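Divalent-cation tolerance protein CutA (Thermotoga maritima, PDB 1VHF) is a homotrimeric protein of the CutA family that probably binds copper ions and takes part in resistance to heavy metals. Local coordinates at residues Ser8-Glu13 with Lys73-Glu78; Glu36-Tyr41 with Gln49-Ala54. All blocks are in the same frame, centred on the assembly; numbering follows the deposited sequence.

Interaction 1: Ser8-Glu13 with Lys73-Glu78; sequences STFPNE and KLHPYE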
# COMPACT_ATOMS: atom_id res chain seq x y z
N SER A 8 2.64 -2.19 -1.68
CA SER A 8 3.59 -2.80 -0.74
C SER A 8 3.18 -4.25 -0.57
O SER A 8 2.10 -4.69 -0.97
CB SER A 8 3.59 -2.06 0.59
OG SER A 8 4.64 -2.56 1.43
N THR A 9 4.08 -5.03 0.05
CA THR A 9 3.81 -6.43 0.36
C THR A 9 4.04 -6.65 1.85
O THR A 9 4.75 -5.89 2.54
CB THR A 9 4.55 -7.46 -0.44
OG1 THR A 9 5.94 -7.48 -0.06
CG2 THR A 9 4.40 -7.22 -1.93
N PHE A 10 3.32 -7.66 2.37
CA PHE A 10 3.28 -7.99 3.79
C PHE A 10 3.38 -9.48 4.02
O PHE A 10 3.08 -10.27 3.13
CB PHE A 10 1.88 -7.52 4.34
CG PHE A 10 1.71 -6.03 4.13
CD1 PHE A 10 1.05 -5.58 2.98
CD2 PHE A 10 2.18 -5.12 5.05
CE1 PHE A 10 0.95 -4.22 2.73
CE2 PHE A 10 2.05 -3.75 4.80
CZ PHE A 10 1.41 -3.30 3.64
N PRO A 11 3.83 -9.89 5.20
CA PRO A 11 4.02 -11.31 5.45
C PRO A 11 2.78 -12.13 5.54
O PRO A 11 2.89 -13.37 5.39
CB PRO A 11 4.76 -11.34 6.79
CG PRO A 11 4.40 -10.06 7.45
CD PRO A 11 4.26 -9.05 6.32
N ASN A 12 1.63 -11.56 5.85
CA ASN A 12 0.40 -12.31 5.98
C ASN A 12 -0.82 -11.44 5.78
O ASN A 12 -0.67 -10.20 5.68
CB ASN A 12 0.40 -13.07 7.31
CG ASN A 12 0.64 -12.13 8.49
OD1 ASN A 12 -0.14 -11.19 8.69
ND2 ASN A 12 1.70 -12.33 9.23
N GLU A 13 -2.00 -12.03 5.73
CA GLU A 13 -3.23 -11.31 5.49
C GLU A 13 -3.56 -10.38 6.65
O GLU A 13 -3.91 -9.22 6.45
CB GLU A 13 -4.41 -12.26 5.21
CG GLU A 13 -5.69 -11.56 4.77
CD GLU A 13 -6.91 -12.44 4.58
OE1 GLU A 13 -6.75 -13.67 4.64
OE2 GLU A 13 -8.03 -11.92 4.33
N LYS A 73 6.85 3.07 8.95
CA LYS A 73 6.84 2.91 10.40
C LYS A 73 5.97 1.83 10.93
O LYS A 73 6.19 1.35 12.08
CB LYS A 73 6.55 4.28 11.05
CG LYS A 73 7.81 5.14 10.96
CD LYS A 73 7.60 6.57 11.46
CE LYS A 73 8.88 7.34 11.19
NZ LYS A 73 8.83 8.79 11.50
N LEU A 74 4.93 1.40 10.22
CA LEU A 74 4.08 0.31 10.63
C LEU A 74 4.52 -1.03 10.03
O LEU A 74 4.03 -2.08 10.43
CB LEU A 74 2.63 0.57 10.15
CG LEU A 74 1.91 1.77 10.79
CD1 LEU A 74 0.60 2.07 10.07
CD2 LEU A 74 1.63 1.48 12.27
N HIS A 75 5.52 -0.98 9.15
CA HIS A 75 5.81 -2.23 8.42
C HIS A 75 6.56 -3.25 9.20
O HIS A 75 7.57 -2.91 9.84
CB HIS A 75 6.64 -1.82 7.15
CG HIS A 75 6.23 -2.69 5.99
ND1 HIS A 75 6.57 -4.02 5.94
CD2 HIS A 75 5.50 -2.43 4.88
CE1 HIS A 75 6.07 -4.56 4.84
NE2 HIS A 75 5.40 -3.60 4.17
N PRO A 76 6.22 -4.53 9.09
CA PRO A 76 7.00 -5.56 9.79
C PRO A 76 8.35 -5.75 9.15
O PRO A 76 9.28 -6.33 9.77
CB PRO A 76 6.17 -6.82 9.67
CG PRO A 76 5.24 -6.59 8.52
CD PRO A 76 5.05 -5.09 8.40
N TYR A 77 8.53 -5.44 7.87
CA TYR A 77 9.80 -5.59 7.15
C TYR A 77 10.71 -4.38 7.33
O TYR A 77 10.29 -3.20 7.34
CB TYR A 77 9.63 -5.82 5.64
CG TYR A 77 8.82 -7.01 5.21
CD1 TYR A 77 8.59 -8.14 5.96
CD2 TYR A 77 8.31 -6.97 3.91
CE1 TYR A 77 7.86 -9.22 5.48
CE2 TYR A 77 7.58 -8.02 3.42
CZ TYR A 77 7.34 -9.12 4.20
OH TYR A 77 6.61 -10.18 3.70
N GLU A 78 12.01 -4.68 7.45
CA GLU A 78 12.98 -3.61 7.64
C GLU A 78 13.17 -2.71 6.45
O GLU A 78 13.22 -1.48 6.53
CB GLU A 78 14.33 -4.27 8.04
CG GLU A 78 15.39 -3.21 8.27
CD GLU A 78 16.75 -3.80 8.63
OE1 GLU A 78 16.81 -5.01 8.89
OE2 GLU A 78 17.71 -3.02 8.65

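Interaction 2: Glu36-Tyr41 with Gln49-Ala54; sequences EIRSGY and QDKEWA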
# COMPACT_ATOMS: atom_id res chain seq x y z
N GLU A 36 -3.58 -12.12 -2.11
CA GLU A 36 -2.49 -13.06 -1.84
C GLU A 36 -1.58 -13.20 -3.05
O GLU A 36 -2.04 -13.27 -4.21
CB GLU A 36 -3.06 -14.43 -1.42
CG GLU A 36 -2.00 -15.28 -0.72
CD GLU A 36 -2.54 -16.66 -0.33
OE1 GLU A 36 -3.76 -16.89 -0.47
OE2 GLU A 36 -1.68 -17.46 0.09
N ILE A 37 -0.28 -13.31 -2.76
CA ILE A 37 0.73 -13.48 -3.78
C ILE A 37 1.76 -14.54 -3.41
O ILE A 37 1.92 -14.92 -2.24
CB ILE A 37 1.51 -12.17 -4.07
CG1 ILE A 37 2.16 -11.63 -2.81
CG2 ILE A 37 0.56 -11.12 -4.67
CD1 ILE A 37 3.22 -10.58 -3.14
N ARG A 38 2.39 -15.07 -4.47
CA ARG A 38 3.60 -15.89 -4.25
C ARG A 38 4.74 -14.96 -4.66
O ARG A 38 4.58 -14.18 -5.64
CB ARG A 38 3.59 -17.07 -5.22
CG ARG A 38 2.43 -18.01 -5.01
CD ARG A 38 2.60 -18.78 -3.71
NE ARG A 38 1.68 -19.93 -3.74
CZ ARG A 38 1.88 -21.00 -2.98
NH1 ARG A 38 2.96 -21.03 -2.20
NH2 ARG A 38 1.07 -22.05 -3.01
N SER A 39 5.87 -14.99 -3.98
CA SER A 39 6.97 -14.12 -4.38
C SER A 39 8.26 -14.95 -4.40
O SER A 39 8.33 -16.04 -3.85
CB SER A 39 7.11 -12.99 -3.38
OG SER A 39 7.31 -13.46 -2.07
N GLY A 40 9.24 -14.37 -5.07
CA GLY A 40 10.57 -14.97 -5.20
C GLY A 40 11.62 -13.87 -5.24
O GLY A 40 11.38 -12.81 -5.76
N TYR A 41 12.75 -14.13 -4.57
CA TYR A 41 13.81 -13.16 -4.47
C TYR A 41 15.06 -13.86 -3.86
O TYR A 41 14.92 -14.98 -3.37
CB TYR A 41 13.40 -11.99 -3.55
CG TYR A 41 12.81 -12.41 -2.21
CD1 TYR A 41 13.64 -12.59 -1.10
CD2 TYR A 41 11.46 -12.65 -2.04
CE1 TYR A 41 13.09 -12.98 0.12
CE2 TYR A 41 10.89 -13.04 -0.84
CZ TYR A 41 11.74 -13.20 0.25
OH TYR A 41 11.22 -13.61 1.46
N GLN A 49 11.37 -18.88 -2.24
CA GLN A 49 9.96 -18.73 -2.66
C GLN A 49 9.22 -18.45 -1.36
O GLN A 49 9.38 -19.17 -0.36
CB GLN A 49 9.44 -19.95 -3.37
CG GLN A 49 10.09 -20.24 -4.72
CD GLN A 49 9.13 -20.28 -5.88
OE1 GLN A 49 8.01 -20.78 -5.78
NE2 GLN A 49 9.56 -19.74 -7.03
N ASP A 50 8.31 -17.49 -1.38
CA ASP A 50 7.57 -17.05 -0.23
C ASP A 50 6.10 -16.80 -0.61
O ASP A 50 5.76 -16.90 -1.78
CB ASP A 50 8.20 -15.71 0.20
CG ASP A 50 8.03 -15.21 1.58
OD1 ASP A 50 7.29 -15.83 2.40
OD2 ASP A 50 8.58 -14.13 1.94
N LYS A 51 5.32 -16.71 0.43
CA LYS A 51 3.86 -16.46 0.32
C LYS A 51 3.65 -15.16 1.09
O LYS A 51 4.11 -15.02 2.23
CB LYS A 51 3.07 -17.58 0.98
CG LYS A 51 3.01 -18.89 0.21
CD LYS A 51 2.16 -19.86 1.03
CE LYS A 51 2.03 -21.23 0.44
NZ LYS A 51 3.33 -21.92 0.20
N GLU A 52 3.06 -14.19 0.44
CA GLU A 52 2.83 -12.87 1.05
C GLU A 52 1.47 -12.33 0.61
O GLU A 52 0.70 -12.99 -0.07
CB GLU A 52 3.90 -11.88 0.56
CG GLU A 52 5.33 -12.16 1.03
CD GLU A 52 6.25 -11.10 0.43
OE1 GLU A 52 6.68 -11.19 -0.72
OE2 GLU A 52 6.31 -10.02 1.07
N TRP A 53 1.13 -11.15 1.17
CA TRP A 53 -0.07 -10.42 0.74
C TRP A 53 0.39 -9.08 0.18
O TRP A 53 1.19 -8.39 0.81
CB TRP A 53 -1.10 -10.18 1.86
CG TRP A 53 -2.00 -11.40 1.99
CD1 TRP A 53 -1.63 -12.64 2.42
CD2 TRP A 53 -3.36 -11.49 1.64
NE1 TRP A 53 -2.69 -13.50 2.35
CE2 TRP A 53 -3.79 -12.81 1.90
CE3 TRP A 53 -4.30 -10.56 1.18
CZ2 TRP A 53 -5.09 -13.25 1.64
CZ3 TRP A 53 -5.59 -10.97 0.94
CH2 TRP A 53 -5.97 -12.31 1.18
N ALA A 54 -0.10 -8.73 -0.99
CA ALA A 54 0.20 -7.45 -1.59
C ALA A 54 -1.00 -6.53 -1.28
O ALA A 54 -2.11 -7.04 -1.08
CB ALA A 54 0.31 -7.60 -3.09
O HOH W 1 5.79 -19.90 -2.63
O HOH W 2 6.79 -18.36 -4.67

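Interaction 1: Ser8-Glu13 with Lys73-Glu78
H75 meets S8, T9 and F10 where helix 64-74 of this GlnB-like, ferredoxin-type fold gives way to a loop that runs past the end of the sheet's strand 3-10. Polar contacts centre on the imidazole, whose two nitrogens do different work. H75 NE2 donates to S8 OG at 3.0 Å, with the oxygen 19° out of the ring plane, and a weaker, strongly bent bond joins H75 NE2 to T9 O at 2.9 Å. ND1 accepts the backbone N-H of Y77 nearly straight and in the ring plane, which fixes the imidazole's rotation. The single NE2 proton is thus shared, consistent with a neutral ring protonated there. S8 OG also has a partner in A81 O.

Aromatic contact is slight: the F10 and H75 rings are nearly parallel, 14° apart, but offset, with F10 CE2 3.4 Å from H75 NE2. Two rigid prolines supply the apolar part, P11 CD pressed tightly on P76 CG at 3.4 Å. With CG anti to its carbonyl carbon (chi1 -58°), Y77 brings CE1 against P11 CD at 3.7 Å, and Y77 OH, hydrogen-bonded to E52, comes within 3.2 Å of P11 N, which has no hydrogen to give.

Interaction 2: Glu36-Tyr41 with Gln49-Ala54
Strands 36-41 and 49-54 run antiparallel in a twisted beta hairpin, their axes 4.5 Å apart at the closest and their directions at 136°. I37 with E52 and S39 with D50 form the hydrogen-bonded pairs, each joined by two backbone bonds such as I37 N to E52 O at 2.9 Å; E36-W53, R38-K51 and G40-Q49 are the non-hydrogen-bonded pairs between and beyond them.

On one face, E36 lays its CA over the five-membered ring of W53, a CH-pi contact 4.0 Å from the centroid. K51 runs alongside R38, K51 CG against R38 CD at 3.9 Å. The R38 guanidinium also reaches a water that donates to D50 O.

The other face carries I37, whose CG2 packs on A54 CB at 3.9 Å, and a row of polar groups. E52 OE2 is hydrogen-bonded to T9 and Y77. Serine's short arm suits S39: chi1 of 57° turns OG across the hairpin, where S39 OG donates at 2.7 Å to the anti lone pair of E52 OE1. Y41 OH donates at 2.7 Å to D50 OD2 from above the carboxylate plane, while D50 OD1 accepts K51 N. Both acids thus receive hydroxyl protons across the hairpin, which probably favours their ionised forms.

How the interactions relate
The centres of the two interactions lie about 12 Å apart, and both reach the same antiparallel sheet, in which strands 3-10 and 46-60 are neighbours. Along the chain, segment 8-13 comes first, both strands of the hairpin follow, and 73-78 comes last, so interaction 1 brackets interaction 2 in sequence. The two meet directly: F10 N lies 2.7 Å from W53 O, a backbone hydrogen bond between the neighbouring strands, and the hydrogen bond of Y77 to E52 links the second segments of both interactions. E52 therefore joins the loop after helix 64-74 to the long hairpin of strands 31-43 and 46-60, tying the hairpin, at the level of E52, to the body of the fold.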